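Local coordinates for universal stress protein (PDB 7MQ5) that is of unknown function but belongs to the universal stress protein family, whose members probably help bacteria endure adverse conditions, at residues G135-A140 with A170-I175; T126-P131 with D237-V242. One frame throughout, in Å; residues are numbered along the deposited sequence.

Contact 1 (G135-A140 with A170-I175)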
loop_
_atom_site.group_PDB
_atom_site.type_symbol
_atom_site.label_atom_id
_atom_site.label_comp_id
_atom_site.label_asym_id
_atom_site.label_seq_id
_atom_site.Cartn_x
_atom_site.Cartn_y
_atom_site.Cartn_z
ATOM N N GLY A 135 -8.828 12.123 7.439
ATOM C CA GLY A 135 -9.220 11.928 6.029
ATOM C C GLY A 135 -10.107 10.715 5.804
ATOM O O GLY A 135 -10.726 10.210 6.760
ATOM N N LYS A 136 -10.167 10.267 4.556
ATOM C CA LYS A 136 -10.965 9.079 4.166
ATOM C C LYS A 136 -10.028 8.003 3.618
ATOM O O LYS A 136 -9.169 8.304 2.767
ATOM C CB LYS A 136 -12.047 9.469 3.160
ATOM C CG LYS A 136 -13.052 10.464 3.724
ATOM C CD LYS A 136 -14.230 10.719 2.825
ATOM C CE LYS A 136 -15.180 11.751 3.400
ATOM N NZ LYS A 136 -16.258 12.105 2.449
ATOM N N ILE A 137 -10.199 6.789 4.119
ATOM C CA ILE A 137 -9.409 5.598 3.716
ATOM C C ILE A 137 -10.322 4.725 2.855
ATOM O O ILE A 137 -11.426 4.404 3.312
ATOM C CB ILE A 137 -8.923 4.829 4.959
ATOM C CG1 ILE A 137 -8.338 5.758 6.031
ATOM C CG2 ILE A 137 -7.966 3.706 4.556
ATOM C CD1 ILE A 137 -7.218 6.655 5.557
ATOM N N LEU A 138 -9.852 4.350 1.672
ATOM C CA LEU A 138 -10.662 3.547 0.738
ATOM C C LEU A 138 -10.047 2.159 0.569
ATOM O O LEU A 138 -8.873 2.068 0.241
ATOM C CB LEU A 138 -10.735 4.260 -0.613
ATOM C CG LEU A 138 -11.543 3.540 -1.687
ATOM C CD1 LEU A 138 -13.005 3.373 -1.273
ATOM C CD2 LEU A 138 -11.421 4.300 -2.991
ATOM N N ALA A 139 -10.839 1.121 0.799
ATOM C CA ALA A 139 -10.419 -0.278 0.558
ATOM C C ALA A 139 -11.068 -0.755 -0.742
ATOM O O ALA A 139 -12.283 -0.573 -0.892
ATOM C CB ALA A 139 -10.831 -1.149 1.719
ATOM N N ALA A 140 -10.301 -1.377 -1.638
ATOM C CA ALA A 140 -10.837 -1.900 -2.912
ATOM C C ALA A 140 -10.932 -3.427 -2.839
ATOM O O ALA A 140 -9.911 -4.086 -2.626
ATOM C CB ALA A 140 -9.969 -1.467 -4.069
ATOM N N ALA A 170 -9.518 8.623 11.004
ATOM C CA ALA A 170 -10.077 8.811 9.651
ATOM C C ALA A 170 -11.300 7.904 9.508
ATOM O O ALA A 170 -11.551 7.068 10.409
ATOM C CB ALA A 170 -9.009 8.482 8.619
ATOM N N THR A 171 -12.038 8.068 8.416
ATOM C CA THR A 171 -13.205 7.197 8.173
ATOM C C THR A 171 -12.850 6.183 7.088
ATOM O O THR A 171 -12.030 6.487 6.211
ATOM C CB THR A 171 -14.450 8.022 7.848
ATOM O OG1 THR A 171 -14.175 8.906 6.769
ATOM C CG2 THR A 171 -14.912 8.839 9.029
ATOM N N LEU A 172 -13.454 5.011 7.187
ATOM C CA LEU A 172 -13.220 3.879 6.272
ATOM C C LEU A 172 -14.381 3.740 5.280
ATOM O O LEU A 172 -15.552 3.796 5.688
ATOM C CB LEU A 172 -13.063 2.620 7.125
ATOM C CG LEU A 172 -12.901 1.312 6.359
ATOM C CD1 LEU A 172 -11.633 1.332 5.528
ATOM C CD2 LEU A 172 -12.915 0.130 7.319
ATOM N N HIS A 173 -14.038 3.522 4.018
ATOM C CA HIS A 173 -14.965 3.369 2.878
ATOM C C HIS A 173 -14.504 2.160 2.065
ATOM O O HIS A 173 -13.291 1.875 2.058
ATOM C CB HIS A 173 -15.014 4.691 2.084
ATOM C CG HIS A 173 -15.203 5.898 2.966
ATOM N ND1 HIS A 173 -16.423 6.531 3.139
ATOM C CD2 HIS A 173 -14.330 6.542 3.781
ATOM C CE1 HIS A 173 -16.289 7.523 3.997
ATOM N NE2 HIS A 173 -15.007 7.547 4.416
ATOM N N VAL A 174 -15.433 1.498 1.388
ATOM C CA VAL A 174 -15.099 0.310 0.558
ATOM C C VAL A 174 -15.687 0.479 -0.843
ATOM O O VAL A 174 -16.839 0.893 -0.953
ATOM C CB VAL A 174 -15.640 -0.975 1.207
ATOM C CG1 VAL A 174 -15.335 -2.201 0.363
ATOM C CG2 VAL A 174 -15.116 -1.150 2.622
ATOM N N ILE A 175 -14.895 0.176 -1.868
ATOM C CA ILE A 175 -15.388 0.143 -3.274
ATOM C C ILE A 175 -15.304 -1.308 -3.746
ATOM O O ILE A 175 -14.228 -1.935 -3.640
ATOM C CB ILE A 175 -14.634 1.112 -4.217
ATOM C CG1 ILE A 175 -15.099 0.998 -5.680
ATOM C CG2 ILE A 175 -13.136 0.919 -4.120
ATOM C CD1 ILE A 175 -16.560 1.251 -5.912
#

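Contact 2 (T126-P131 with D237-V242)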
loop_
_atom_site.group_PDB
_atom_site.type_symbol
_atom_site.label_atom_id
_atom_site.label_comp_id
_atom_site.label_asym_id
_atom_site.label_seq_id
_atom_site.Cartn_x
_atom_site.Cartn_y
_atom_site.Cartn_z
ATOM N N THR A 126 3.601 6.716 -1.259
ATOM C CA THR A 126 2.930 7.964 -0.913
ATOM C C THR A 126 2.841 8.837 -2.166
ATOM O O THR A 126 3.859 9.022 -2.845
ATOM C CB THR A 126 3.565 8.662 0.300
ATOM O OG1 THR A 126 4.787 9.322 -0.039
ATOM C CG2 THR A 126 3.823 7.713 1.449
ATOM N N LYS A 127 1.641 9.342 -2.466
ATOM C CA LYS A 127 1.436 10.139 -3.699
ATOM C C LYS A 127 0.856 11.523 -3.409
ATOM O O LYS A 127 0.769 12.318 -4.359
ATOM C CB LYS A 127 0.526 9.397 -4.679
ATOM C CG LYS A 127 1.017 8.013 -5.089
ATOM C CD LYS A 127 0.212 7.384 -6.206
ATOM C CE LYS A 127 0.549 7.969 -7.556
ATOM N NZ LYS A 127 -0.289 7.395 -8.636
ATOM N N THR A 128 0.445 11.792 -2.176
ATOM C CA THR A 128 -0.149 13.107 -1.838
ATOM C C THR A 128 0.555 13.657 -0.601
ATOM O O THR A 128 1.052 12.862 0.202
ATOM C CB THR A 128 -1.665 13.006 -1.616
ATOM O OG1 THR A 128 -2.169 14.318 -1.349
ATOM C CG2 THR A 128 -2.052 12.078 -0.483
ATOM N N ALA A 129 0.591 14.978 -0.473
ATOM C CA ALA A 129 1.170 15.613 0.732
ATOM C C ALA A 129 0.078 15.847 1.774
ATOM O O ALA A 129 0.416 16.280 2.889
ATOM C CB ALA A 129 1.842 16.906 0.369
ATOM N N ARG A 130 -1.179 15.576 1.428
ATOM C CA ARG A 130 -2.265 15.792 2.415
ATOM C C ARG A 130 -2.028 14.921 3.644
ATOM O O ARG A 130 -1.636 13.765 3.521
ATOM C CB ARG A 130 -3.617 15.447 1.800
ATOM C CG ARG A 130 -4.075 16.410 0.718
ATOM C CD ARG A 130 -5.383 15.899 0.156
ATOM N NE ARG A 130 -5.171 14.764 -0.737
ATOM C CZ ARG A 130 -5.991 13.720 -0.864
ATOM N NH1 ARG A 130 -7.043 13.597 -0.076
ATOM N NH2 ARG A 130 -5.712 12.768 -1.732
ATOM N N PRO A 131 -2.283 15.431 4.869
ATOM C CA PRO A 131 -2.156 14.597 6.060
ATOM C C PRO A 131 -3.213 13.480 6.061
ATOM O O PRO A 131 -4.291 13.654 5.535
ATOM C CB PRO A 131 -2.397 15.580 7.217
ATOM C CG PRO A 131 -3.205 16.694 6.595
ATOM C CD PRO A 131 -2.682 16.812 5.178
ATOM N N ASP A 237 -12.300 12.049 -2.246
ATOM C CA ASP A 237 -11.011 12.732 -1.947
ATOM C C ASP A 237 -10.214 11.823 -0.990
ATOM O O ASP A 237 -9.604 12.331 -0.028
ATOM C CB ASP A 237 -11.218 14.143 -1.390
ATOM C CG ASP A 237 -9.989 15.034 -1.463
ATOM O OD1 ASP A 237 -9.080 14.728 -2.259
ATOM O OD2 ASP A 237 -9.968 16.052 -0.742
ATOM N N ALA A 238 -10.202 10.508 -1.257
ATOM C CA ALA A 238 -9.494 9.563 -0.364
ATOM C C ALA A 238 -8.023 9.967 -0.247
ATOM O O ALA A 238 -7.406 10.343 -1.271
ATOM C CB ALA A 238 -9.616 8.156 -0.893
ATOM N N VAL A 239 -7.465 9.811 0.947
ATOM C CA VAL A 239 -6.031 10.138 1.186
ATOM C C VAL A 239 -5.188 8.855 1.107
ATOM O O VAL A 239 -3.988 8.962 0.794
ATOM C CB VAL A 239 -5.877 10.907 2.506
ATOM C CG1 VAL A 239 -6.191 10.069 3.733
ATOM C CG2 VAL A 239 -4.513 11.558 2.599
ATOM N N VAL A 240 -5.799 7.695 1.351
ATOM C CA VAL A 240 -5.127 6.377 1.193
ATOM C C VAL A 240 -6.112 5.434 0.513
ATOM O O VAL A 240 -7.279 5.422 0.922
ATOM C CB VAL A 240 -4.693 5.744 2.535
ATOM C CG1 VAL A 240 -4.072 4.369 2.321
ATOM C CG2 VAL A 240 -3.777 6.646 3.331
ATOM N N THR A 241 -5.629 4.671 -0.466
ATOM C CA THR A 241 -6.404 3.567 -1.071
ATOM C C THR A 241 -5.597 2.293 -0.816
ATOM O O THR A 241 -4.395 2.277 -1.085
ATOM C CB THR A 241 -6.687 3.790 -2.563
ATOM O OG1 THR A 241 -7.376 5.031 -2.728
ATOM C CG2 THR A 241 -7.538 2.690 -3.151
ATOM N N VAL A 242 -6.257 1.256 -0.331
ATOM C CA VAL A 242 -5.631 -0.062 -0.074
ATOM C C VAL A 242 -6.128 -1.009 -1.157
ATOM O O VAL A 242 -7.359 -1.157 -1.322
ATOM C CB VAL A 242 -5.964 -0.588 1.328
ATOM C CG1 VAL A 242 -5.239 -1.905 1.562
ATOM C CG2 VAL A 242 -5.635 0.439 2.406
#

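Contact 1 (G135-A140 with A170-I175)
Gly135 and Thr171 begin the pairing of two parallel strands: Thr171 N donates to Gly135 O, and from there the bonds alternate in direction along 136-140 and 171-175. Ile137 N gives to Thr171 O at 2.8 Å in an almost straight bond (173°), while Ile137 O takes His173 N at 2.8 Å, less straight at 147°. Ala139 repeats the pattern, its N donating to His173 O and its O accepting from Ile175 N. The N-H and C=O of Ile137 and of Ala139 both go to this neighbour, whereas the backbones of Lys136, Leu138 and Ala140 bond to Val239, Val240 and Val242 on the other flank.

The polar side chains gather near the start of the strands. Thr171 OG1 and His173 NE2 share a hydrogen bond of 2.8 Å, and the imidazole edge lies near Ile137 O, with His173 CD2 3.6 Å from Ile137 O. The aliphatic part of Lys136, extended beyond CG, passes obliquely by the ring, Lys136 CG lying 3.6 Å from His173 NE2; a long methylene chain suits this place, where it can lie against the imidazole while its amine remains in a partly exposed position.

Further along, Leu138, with CG anti to the backbone N (chi1 180°), brings CD1 to within 3.8 Å of Ile175 CG2. Their face, with Ala140, packs on helix 225-236; the small Ala139, on the other face with Ile137, admits helix 148-167 close to the sheet. Helix 148-167 links the two strands, making this the beta-alpha-beta crossover of a Rossmann-like alpha/beta fold, as expected for the HUP clan.

Contact 2 (T126-P131 with D237-V242)
Arg130 lays its guanidinium group against the carboxylate of Asp237, the two planes only 7° apart, with Asp237 OD1 standing 3.1 Å above the guanidinium plane toward its rim. Asp237 OD1 is 3.2 Å from Arg130 NH1, a salt bridge of charge alone, since no N-H points at it. The N-H groups serve backbone oxygens instead: Arg130 NH1 donates to Asp237 O at 2.9 Å, bent to 140°, and Arg130 NH2 to Ala238 O at 3.0 Å, straighter at 158° and in the guanidinium plane. Both donors approach from above the planes of the carbonyls they bind.

The N-H of NE is used within the loop. Thr128 OG1 accepts from Arg130 N, which closes an ST turn, and also from Arg130 NE at 3.1 Å. One hydroxyl therefore shapes the turn and steadies the guanidinium, a task suited to threonine, whose methyl, Thr128 CG2, meanwhile lies 4.0 Å from Val239 CG2. The same valine methyl sits over the guanidinium face opposite Asp237 OD1, so that one methyl backs that face of the arginine, offset toward its rim; Val239 CG2 also reaches to 3.6 Å from Pro131 O.

Asp237 has positive phi and follows helix 225-236 in a Schellman motif, so the arginine meets the chain just as it leaves the helix. A cation at the C-terminal end of a helix probably gains from the helix dipole as well as from the aspartate. Together, the two bonds to successive carbonyls and the bond to threonine hold the guanidinium by NE, NH1 and NH2 at once, so its orientation is probably set largely by these bonds, with the carboxylate adding attraction.

Overall arrangement
Contact 1 pairs neighbouring strands 136-141 and 171-178, whereas contact 2 joins the loop after strand 123-126 to the turn leading into strand 240-244; along the chain, contact 1 is nested inside the loop that contact 2 closes. Their centres are 11 Å apart. Strand 136-141 is what brings them together: it pairs with 171-178 on one flank and with 240-244 on the other, where Leu138 N is 2.9 Å from Val240 O. Both contacts therefore reach one mixed ten-stranded sheet, and helix 225-236, which packs beside contact 1, ends at contact 2. Contact 2 thus fixes the loop between strands 123-126 and 136-141 against the turn that follows helix 225-236.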